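Local coordinates for protein putative mannose-6-phosphate isomerase YvyI (Bacillus subtilis, PDB 1QWR) that catalyses, as a zinc-dependent enzyme of sugar metabolism, the interconversion of D-mannose 6-phosphate and D-fructose 6-phosphate, at residues K18-T23 with L90-D95; T96-H101 with Y195-Y200; I132-T137 with S172-A177. All coordinates share one frame; numbering follows the deposited sequence.

How the interactions relate
In all three contacts, segments distant in sequence come together and bring polar side chains to a shared site; two do so by strand pairing, interaction 1 by a loop. Interactions 1 and 2 meet at a bound sulfate and touch through Trp20 and Thr96; interactions 2 and 3 meet at the zinc, and a probable backbone hydrogen bond joins Lys99 to His176. All three are largely buried, although interaction 1 has an exposed edge at Lys93. Their chemistry differs with place: an indole lies against a strand end in interaction 1, a bulged strand pair carries further anion-binding side chains (Ser97, Lys99, Arg196) and the zinc ligand His101 in interaction 2, and regular antiparallel pairing sets the ligand His176 in interaction 3.

Interaction 1 of 3, residues K18-T23 with L90-D95; sequences KIWGGT and LDVKED. With SO4 (sulfate ion), chain C.
One wall of the sulfate site is built here, where the type I beta turn of Lys18 to Gly21 packs its Trp20 against the end of strand 85-92. The carbonyl O of Trp20 takes a nearly straight hydrogen bond from Glu94 N (3.1 Å, 169° at the hydrogen) and a weak, bent one from Lys93 N. With chi1 at 48°, CG of Trp20 lies between backbone N and carbonyl carbon, and the indole runs back alongside the strand: CZ3 comes edge-on to Asp91 O at 3.3 Å, while CG2 of Val92 touches the same ring carbon at 4.1 Å. Lys18 CB covers one face of the indole. This strand belongs to the catalytic domain of type I phosphomannose isomerases, a cupin relative, and the opposite rim of the indole serves its pocket. There NE1 of Trp20 points in the ring plane at sulfate O2 (2.9 Å), an oxygen that NZ of Lys18 also grips at 2.9 Å after its chain bends at chi2. Gly22 CA lies 3.8 Å from Lys93 CD. The carboxylate of Asp91 reaches past Gly22 to accept a hydrogen bond from the backbone N of Ala24, at the start of helix 24-29.

Interaction 2 of 3, residues T96-H101 with Y195-Y200; sequences TSIKVH and YRVYDY. With ZN (zinc ion), chain E; SO4 (sulfate ion), chain C.
Ser97, Lys99 and Arg196 converge on one sulfate from both segments. Ser97 holds sulfate O1 twice, through OG at 2.7 Å and through the backbone N, while NZ of Lys99 binds O4 at 2.9 Å and O1 weakly. NE of Arg196, an active-site residue by similarity, reaches O3 at 3.2 Å while its NH1 bonds to Glu211 O, and its chain lies against Ser97, with CD 3.3 Å from Ser97 OG. The sulfate, probably from the crystallisation liquor, is consistent with a place for the substrate phosphate. A turn at chi4 (-95°) swings NZ of Lys99 back to Thr96 OG1 and Ser97 O, which grip it together with sulfate O4. A methionine in place of Lys99 would probably leave sulfate O4 without its charged partner and Thr96 OG1 and Ser97 O without this donor. Ahead of His101, whose NE2 is 2.5 Å from zinc, the strands pair antiparallel, with a classic beta bulge where Val197 and Tyr198 both face Ile98. Ile98 N bonds to Tyr198 O, and Val197 N returns to Ile98 O. The CG2 methyls of Ile98 and Val197 press together at 3.5 Å, tighter than usual, and Ile98 CD1 meets the ring edge of Tyr198. Trp153 of helix 153-156 covers this apolar side, helix 214-220 packs on Val100 and Tyr195, and strand 176-178 lies beside Thr96 and Lys99.

Interaction 3 of 3, residues I132-T137 with S172-A177; sequences IIYGHT and SGTLHA. With ZN (zinc ion), chain E.
Ile133 N gives Ala177 O the shortest hydrogen bond between the segments, 2.8 Å and almost straight at 175°; Ala177 N answers to Ile133 O, and Gly135 N continues the pairing to Leu175 O. At the root of the neighbouring side chain, CB of His176 lies 3.3 Å from Ile133 O. The His176 ring is gripped at both nitrogens: ND1 donates to Thr174 O at 2.7 Å, and NE2 is a ligand of the zinc at 2.6 Å. The acceptor lies in the imidazole plane, although the ring approaches from above the plane of the carbonyl. Together these partners probably fix the rotation of the ring, and the bond at ND1 leaves NE2 to the metal, whose other protein ligands are His101 and Glu119. Here strand 131-136 is the central member of a three-stranded antiparallel sheet in this cupin-clan enzyme, flanked by strands 157-161 and 176-178. On the face shared with His176, CG2 of Thr174 sits over the ring of Tyr134 as a CH-pi contact, 4.2 Å from the centroid and 9° off the normal; the phenol OH bonds to Tyr169 O. Facing the other way, Ile133 CD1 meets the CB of Ala177 at 3.9 Å.

Interaction 1 of 3, residues K18-T23 with L90-D95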
loop_
_atom_site.group_PDB
_atom_site.type_symbol
_atom_site.label_atom_id
_atom_site.label_comp_id
_atom_site.label_asym_id
_atom_site.label_seq_id
_atom_site.Cartn_x
_atom_site.Cartn_y
_atom_site.Cartn_z
ATOM N N LYS A 18 4.338 14.369 -5.783
ATOM C CA LYS A 18 5.319 14.286 -4.707
ATOM C C LYS A 18 6.643 14.811 -5.235
ATOM O O LYS A 18 6.990 14.572 -6.399
ATOM C CB LYS A 18 5.505 12.838 -4.262
ATOM C CG LYS A 18 4.328 12.251 -3.488
ATOM C CD LYS A 18 4.315 12.762 -2.042
ATOM C CE LYS A 18 3.138 12.168 -1.261
ATOM N NZ LYS A 18 3.160 12.516 0.191
ATOM N N ILE A 19 7.394 15.506 -4.390
ATOM C CA ILE A 19 8.671 16.017 -4.860
ATOM C C ILE A 19 9.564 14.857 -5.272
ATOM O O ILE A 19 10.427 15.022 -6.129
ATOM C CB ILE A 19 9.390 16.869 -3.778
ATOM C CG1 ILE A 19 9.803 16.003 -2.580
ATOM C CG2 ILE A 19 8.471 17.980 -3.322
ATOM C CD1 ILE A 19 10.647 16.779 -1.530
ATOM N N TRP A 20 9.348 13.677 -4.681
ATOM C CA TRP A 20 10.161 12.510 -4.996
ATOM C C TRP A 20 9.536 11.627 -6.085
ATOM O O TRP A 20 10.052 10.552 -6.411
ATOM C CB TRP A 20 10.405 11.673 -3.733
ATOM C CG TRP A 20 9.164 11.384 -2.908
ATOM C CD1 TRP A 20 8.747 12.051 -1.784
ATOM C CD2 TRP A 20 8.194 10.346 -3.141
ATOM N NE1 TRP A 20 7.580 11.490 -1.305
ATOM C CE2 TRP A 20 7.222 10.442 -2.116
ATOM C CE3 TRP A 20 8.055 9.345 -4.116
ATOM C CZ2 TRP A 20 6.121 9.569 -2.035
ATOM C CZ3 TRP A 20 6.965 8.480 -4.040
ATOM C CH2 TRP A 20 6.013 8.599 -3.004
ATOM N N GLY A 21 8.431 12.095 -6.644
ATOM C CA GLY A 21 7.747 11.336 -7.679
ATOM C C GLY A 21 8.335 11.492 -9.072
ATOM O O GLY A 21 9.227 12.317 -9.307
ATOM N N GLY A 22 7.827 10.687 -9.999
ATOM C CA GLY A 22 8.300 10.729 -11.374
ATOM C C GLY A 22 7.177 10.477 -12.363
ATOM O O GLY A 22 6.057 10.937 -12.159
ATOM N N THR A 23 7.480 9.732 -13.431
ATOM C CA THR A 23 6.492 9.422 -14.469
ATOM C C THR A 23 6.338 7.913 -14.656
ATOM O O THR A 23 5.654 7.482 -15.576
ATOM C CB THR A 23 6.891 10.038 -15.873
ATOM O OG1 THR A 23 8.144 9.493 -16.294
ATOM C CG2 THR A 23 7.021 11.555 -15.802
ATOM N N LEU A 90 3.548 3.133 -5.691
ATOM C CA LEU A 90 4.464 4.238 -5.414
ATOM C C LEU A 90 5.628 4.285 -6.399
ATOM O O LEU A 90 6.313 3.280 -6.601
ATOM C CB LEU A 90 5.052 4.102 -4.010
ATOM C CG LEU A 90 4.072 3.903 -2.849
ATOM C CD1 LEU A 90 4.849 3.639 -1.562
ATOM C CD2 LEU A 90 3.198 5.124 -2.711
ATOM N N ASP A 91 5.832 5.453 -6.998
ATOM C CA ASP A 91 6.923 5.671 -7.944
ATOM C C ASP A 91 7.962 6.458 -7.161
ATOM O O ASP A 91 7.905 7.708 -7.098
ATOM C CB ASP A 91 6.427 6.504 -9.132
ATOM C CG ASP A 91 7.546 6.865 -10.102
ATOM O OD1 ASP A 91 8.685 6.361 -9.941
ATOM O OD2 ASP A 91 7.261 7.664 -11.024
ATOM N N VAL A 92 8.874 5.724 -6.531
ATOM C CA VAL A 92 9.906 6.348 -5.710
ATOM C C VAL A 92 11.133 6.631 -6.579
ATOM O O VAL A 92 12.078 5.840 -6.632
ATOM C CB VAL A 92 10.280 5.440 -4.523
ATOM C CG1 VAL A 92 11.152 6.220 -3.509
ATOM C CG2 VAL A 92 9.008 4.943 -3.805
ATOM N N LYS A 93 11.068 7.753 -7.281
ATOM C CA LYS A 93 12.138 8.200 -8.167
ATOM C C LYS A 93 13.288 8.704 -7.306
ATOM O O LYS A 93 14.444 8.326 -7.519
ATOM C CB LYS A 93 11.625 9.328 -9.074
ATOM C CG LYS A 93 12.658 9.791 -10.095
ATOM C CD LYS A 93 12.080 10.816 -11.032
ATOM C CE LYS A 93 13.150 11.288 -12.028
ATOM N NZ LYS A 93 12.632 12.345 -12.938
ATOM N N GLU A 94 12.964 9.562 -6.338
ATOM C CA GLU A 94 13.972 10.089 -5.414
ATOM C C GLU A 94 13.629 9.583 -4.002
ATOM O O GLU A 94 12.593 8.946 -3.800
ATOM C CB GLU A 94 13.984 11.624 -5.431
ATOM C CG GLU A 94 14.358 12.271 -6.777
ATOM C CD GLU A 94 15.732 11.863 -7.288
ATOM O OE1 GLU A 94 16.630 11.609 -6.458
ATOM O OE2 GLU A 94 15.922 11.805 -8.528
ATOM N N ASP A 95 14.485 9.875 -3.024
ATOM C CA ASP A 95 14.254 9.420 -1.644
ATOM C C ASP A 95 12.996 10.009 -1.006
ATOM O O ASP A 95 12.670 11.183 -1.224
ATOM C CB ASP A 95 15.433 9.808 -0.736
ATOM C CG ASP A 95 16.727 9.097 -1.087
ATOM O OD1 ASP A 95 16.704 7.907 -1.445
ATOM O OD2 ASP A 95 17.789 9.739 -0.958
HETATM S S SO4 C . 6.488 11.224 2.160
HETATM O O1 SO4 C . 7.957 11.430 2.216
HETATM O O2 SO4 C . 5.924 11.924 1.002
HETATM O O3 SO4 C . 5.862 11.701 3.403
HETATM O O4 SO4 C . 6.226 9.778 2.017
#

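Interaction 2 of 3, residues T96-H101 with Y195-Y200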
loop_
_atom_site.group_PDB
_atom_site.type_symbol
_atom_site.label_atom_id
_atom_site.label_comp_id
_atom_site.label_asym_id
_atom_site.label_seq_id
_atom_site.Cartn_x
_atom_site.Cartn_y
_atom_site.Cartn_z
ATOM N N THR A 96 12.275 9.216 -0.208
ATOM C CA THR A 96 11.114 9.803 0.451
ATOM C C THR A 96 11.616 10.275 1.809
ATOM O O THR A 96 12.742 9.960 2.206
ATOM C CB THR A 96 9.940 8.811 0.686
ATOM O OG1 THR A 96 10.333 7.826 1.647
ATOM C CG2 THR A 96 9.540 8.129 -0.615
ATOM N N SER A 97 10.777 11.008 2.529
ATOM C CA SER A 97 11.172 11.524 3.845
ATOM C C SER A 97 11.380 10.418 4.876
ATOM O O SER A 97 10.861 9.313 4.727
ATOM C CB SER A 97 10.110 12.504 4.354
ATOM O OG SER A 97 8.903 11.829 4.701
ATOM N N ILE A 98 12.162 10.707 5.915
ATOM C CA ILE A 98 12.383 9.721 6.981
ATOM C C ILE A 98 11.182 9.992 7.878
ATOM O O ILE A 98 10.916 11.152 8.243
ATOM C CB ILE A 98 13.716 9.972 7.716
ATOM C CG1 ILE A 98 14.880 9.744 6.744
ATOM C CG2 ILE A 98 13.851 9.031 8.888
ATOM C CD1 ILE A 98 16.248 9.918 7.350
ATOM N N LYS A 99 10.448 8.938 8.223
ATOM C CA LYS A 99 9.218 9.138 8.972
ATOM C C LYS A 99 8.793 7.976 9.849
ATOM O O LYS A 99 9.405 6.908 9.831
ATOM C CB LYS A 99 8.103 9.420 7.949
ATOM C CG LYS A 99 8.036 8.369 6.823
ATOM C CD LYS A 99 7.180 8.865 5.659
ATOM C CE LYS A 99 7.304 7.962 4.440
ATOM N NZ LYS A 99 8.320 8.446 3.466
ATOM N N VAL A 100 7.721 8.212 10.605
ATOM C CA VAL A 100 7.115 7.203 11.465
ATOM C C VAL A 100 5.594 7.409 11.409
ATOM O O VAL A 100 5.116 8.550 11.330
ATOM C CB VAL A 100 7.585 7.333 12.940
ATOM C CG1 VAL A 100 7.381 8.745 13.427
ATOM C CG2 VAL A 100 6.801 6.375 13.832
ATOM N N HIS A 101 4.837 6.311 11.445
ATOM C CA HIS A 101 3.379 6.392 11.436
ATOM C C HIS A 101 2.907 5.979 12.809
ATOM O O HIS A 101 3.421 5.024 13.377
ATOM C CB HIS A 101 2.759 5.419 10.411
ATOM C CG HIS A 101 3.166 5.696 9.007
ATOM N ND1 HIS A 101 2.849 6.873 8.364
ATOM C CD2 HIS A 101 3.837 4.937 8.103
ATOM C CE1 HIS A 101 3.308 6.828 7.124
ATOM N NE2 HIS A 101 3.908 5.666 6.943
ATOM N N TYR A 195 4.394 11.330 10.386
ATOM C CA TYR A 195 5.231 12.269 11.128
ATOM C C TYR A 195 6.635 12.203 10.532
ATOM O O TYR A 195 7.330 11.194 10.674
ATOM C CB TYR A 195 5.262 11.906 12.626
ATOM C CG TYR A 195 3.886 11.867 13.282
ATOM C CD1 TYR A 195 2.900 12.803 12.947
ATOM C CD2 TYR A 195 3.578 10.906 14.249
ATOM C CE1 TYR A 195 1.643 12.774 13.562
ATOM C CE2 TYR A 195 2.334 10.870 14.868
ATOM C CZ TYR A 195 1.371 11.803 14.521
ATOM O OH TYR A 195 0.138 11.765 15.127
ATOM N N ARG A 196 7.047 13.273 9.851
ATOM C CA ARG A 196 8.367 13.311 9.228
ATOM C C ARG A 196 9.416 13.850 10.180
ATOM O O ARG A 196 9.139 14.788 10.928
ATOM C CB ARG A 196 8.375 14.237 8.018
ATOM C CG ARG A 196 7.324 13.949 7.005
ATOM C CD ARG A 196 7.643 14.673 5.704
ATOM N NE ARG A 196 6.571 14.474 4.742
ATOM C CZ ARG A 196 5.534 15.285 4.613
ATOM N NH1 ARG A 196 5.429 16.359 5.380
ATOM N NH2 ARG A 196 4.598 15.013 3.721
ATOM N N VAL A 197 10.610 13.273 10.146
ATOM C CA VAL A 197 11.678 13.778 10.994
ATOM C C VAL A 197 12.741 14.440 10.121
ATOM O O VAL A 197 13.480 15.300 10.587
ATOM C CB VAL A 197 12.334 12.665 11.859
ATOM C CG1 VAL A 197 11.256 11.937 12.672
ATOM C CG2 VAL A 197 13.104 11.684 11.004
ATOM N N TYR A 198 12.797 14.057 8.848
ATOM C CA TYR A 198 13.796 14.613 7.932
ATOM C C TYR A 198 13.371 14.465 6.479
ATOM O O TYR A 198 12.904 13.397 6.072
ATOM C CB TYR A 198 15.135 13.905 8.131
ATOM C CG TYR A 198 16.270 14.512 7.338
ATOM C CD1 TYR A 198 16.506 15.883 7.373
ATOM C CD2 TYR A 198 17.128 13.710 6.581
ATOM C CE1 TYR A 198 17.576 16.453 6.669
ATOM C CE2 TYR A 198 18.203 14.271 5.879
ATOM C CZ TYR A 198 18.415 15.643 5.928
ATOM O OH TYR A 198 19.454 16.208 5.219
ATOM N N ASP A 199 13.543 15.532 5.699
ATOM C CA ASP A 199 13.157 15.518 4.285
ATOM C C ASP A 199 14.250 16.081 3.376
ATOM O O ASP A 199 13.961 16.684 2.337
ATOM C CB ASP A 199 11.862 16.302 4.076
ATOM C CG ASP A 199 11.227 16.029 2.722
ATOM O OD1 ASP A 199 11.308 14.877 2.255
ATOM O OD2 ASP A 199 10.628 16.950 2.126
ATOM N N TYR A 200 15.500 15.909 3.804
ATOM C CA TYR A 200 16.651 16.335 3.028
ATOM C C TYR A 200 16.667 17.815 2.649
ATOM O O TYR A 200 17.298 18.193 1.663
ATOM C CB TYR A 200 16.731 15.456 1.773
ATOM C CG TYR A 200 16.858 13.988 2.098
ATOM C CD1 TYR A 200 18.077 13.454 2.520
ATOM C CD2 TYR A 200 15.747 13.139 2.053
ATOM C CE1 TYR A 200 18.187 12.110 2.891
ATOM C CE2 TYR A 200 15.844 11.798 2.424
ATOM C CZ TYR A 200 17.065 11.290 2.841
ATOM O OH TYR A 200 17.179 9.967 3.205
HETATM ZN ZN ZN E . 5.362 4.956 5.030
HETATM S S SO4 C . 6.488 11.224 2.160
HETATM O O1 SO4 C . 7.957 11.430 2.216
HETATM O O2 SO4 C . 5.924 11.924 1.002
HETATM O O3 SO4 C . 5.862 11.701 3.403
HETATM O O4 SO4 C . 6.226 9.778 2.017
HETATM O O HOH W 1 15.008 8.440 2.392
HETATM O O HOH W 2 2.987 5.249 4.020
#

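Interaction 3 of 3, residues I132-T137 with S172-A177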
loop_
_atom_site.group_PDB
_atom_site.type_symbol
_atom_site.label_atom_id
_atom_site.label_comp_id
_atom_site.label_asym_id
_atom_site.label_seq_id
_atom_site.Cartn_x
_atom_site.Cartn_y
_atom_site.Cartn_z
ATOM N N ILE A 132 16.287 0.606 1.470
ATOM C CA ILE A 132 15.204 1.199 2.237
ATOM C C ILE A 132 15.810 1.491 3.615
ATOM O O ILE A 132 16.813 0.880 4.005
ATOM C CB ILE A 132 13.989 0.254 2.416
ATOM C CG1 ILE A 132 14.392 -0.993 3.189
ATOM C CG2 ILE A 132 13.395 -0.070 1.049
ATOM C CD1 ILE A 132 13.201 -1.875 3.621
ATOM N N ILE A 133 15.214 2.441 4.321
ATOM C CA ILE A 133 15.625 2.772 5.679
ATOM C C ILE A 133 14.553 2.087 6.510
ATOM O O ILE A 133 13.356 2.304 6.288
ATOM C CB ILE A 133 15.592 4.288 5.917
ATOM C CG1 ILE A 133 16.685 4.952 5.085
ATOM C CG2 ILE A 133 15.789 4.592 7.397
ATOM C CD1 ILE A 133 16.559 6.461 4.993
ATOM N N TYR A 134 14.979 1.245 7.446
ATOM C CA TYR A 134 14.053 0.490 8.286
ATOM C C TYR A 134 14.646 0.274 9.679
ATOM O O TYR A 134 15.544 -0.561 9.852
ATOM C CB TYR A 134 13.785 -0.882 7.647
ATOM C CG TYR A 134 12.704 -1.709 8.312
ATOM C CD1 TYR A 134 11.414 -1.768 7.777
ATOM C CD2 TYR A 134 12.975 -2.471 9.450
ATOM C CE1 TYR A 134 10.431 -2.567 8.357
ATOM C CE2 TYR A 134 12.000 -3.278 10.038
ATOM C CZ TYR A 134 10.731 -3.322 9.484
ATOM O OH TYR A 134 9.776 -4.125 10.044
ATOM N N GLY A 135 14.127 1.007 10.661
ATOM C CA GLY A 135 14.611 0.871 12.022
ATOM C C GLY A 135 15.742 1.833 12.332
ATOM O O GLY A 135 16.184 2.587 11.458
ATOM N N HIS A 136 16.227 1.786 13.573
ATOM C CA HIS A 136 17.293 2.682 14.009
ATOM C C HIS A 136 18.093 2.062 15.150
ATOM O O HIS A 136 17.742 1.005 15.667
ATOM C CB HIS A 136 16.699 4.001 14.479
ATOM C CG HIS A 136 15.858 3.859 15.705
ATOM N ND1 HIS A 136 14.515 3.548 15.659
ATOM C CD2 HIS A 136 16.193 3.895 17.016
ATOM C CE1 HIS A 136 14.061 3.394 16.890
ATOM N NE2 HIS A 136 15.060 3.597 17.731
ATOM N N THR A 137 19.152 2.745 15.566
ATOM C CA THR A 137 20.016 2.216 16.621
ATOM C C THR A 137 19.851 2.836 18.007
ATOM O O THR A 137 20.507 2.397 18.960
ATOM C CB THR A 137 21.496 2.395 16.242
ATOM O OG1 THR A 137 21.751 3.786 16.019
ATOM C CG2 THR A 137 21.826 1.607 14.983
ATOM N N SER A 172 3.310 0.084 12.706
ATOM C CA SER A 172 3.270 1.497 13.056
ATOM C C SER A 172 4.306 1.634 14.187
ATOM O O SER A 172 4.538 0.675 14.956
ATOM C CB SER A 172 1.885 1.882 13.558
ATOM O OG SER A 172 1.506 1.067 14.653
ATOM N N GLY A 173 4.931 2.804 14.269
ATOM C CA GLY A 173 5.961 3.047 15.273
ATOM C C GLY A 173 7.354 2.815 14.694
ATOM O O GLY A 173 8.367 3.096 15.345
ATOM N N THR A 174 7.420 2.289 13.472
ATOM C CA THR A 174 8.711 2.001 12.837
ATOM C C THR A 174 9.249 3.208 12.098
ATOM O O THR A 174 8.560 3.776 11.258
ATOM C CB THR A 174 8.591 0.838 11.811
ATOM O OG1 THR A 174 8.053 -0.317 12.464
ATOM C CG2 THR A 174 9.945 0.496 11.203
ATOM N N LEU A 175 10.486 3.606 12.407
ATOM C CA LEU A 175 11.112 4.728 11.715
ATOM C C LEU A 175 11.528 4.147 10.378
ATOM O O LEU A 175 12.178 3.101 10.324
ATOM C CB LEU A 175 12.343 5.214 12.485
ATOM C CG LEU A 175 12.981 6.481 11.927
ATOM C CD1 LEU A 175 12.041 7.666 12.093
ATOM C CD2 LEU A 175 14.298 6.720 12.661
ATOM N N HIS A 176 11.159 4.807 9.288
ATOM C CA HIS A 176 11.479 4.251 7.982
ATOM C C HIS A 176 11.429 5.268 6.848
ATOM O O HIS A 176 11.098 6.440 7.043
ATOM C CB HIS A 176 10.481 3.150 7.640
ATOM C CG HIS A 176 9.080 3.659 7.473
ATOM N ND1 HIS A 176 8.278 4.002 8.542
ATOM C CD2 HIS A 176 8.379 3.982 6.363
ATOM C CE1 HIS A 176 7.150 4.517 8.095
ATOM N NE2 HIS A 176 7.188 4.518 6.778
ATOM N N ALA A 177 11.771 4.778 5.658
ATOM C CA ALA A 177 11.717 5.558 4.429
ATOM C C ALA A 177 12.053 4.678 3.232
ATOM O O ALA A 177 12.970 3.846 3.288
ATOM C CB ALA A 177 12.690 6.723 4.475
HETATM ZN ZN ZN E . 5.362 4.956 5.030
HETATM O O HOH W 3 12.097 1.918 14.044
HETATM O O HOH W 2 2.987 5.249 4.020
#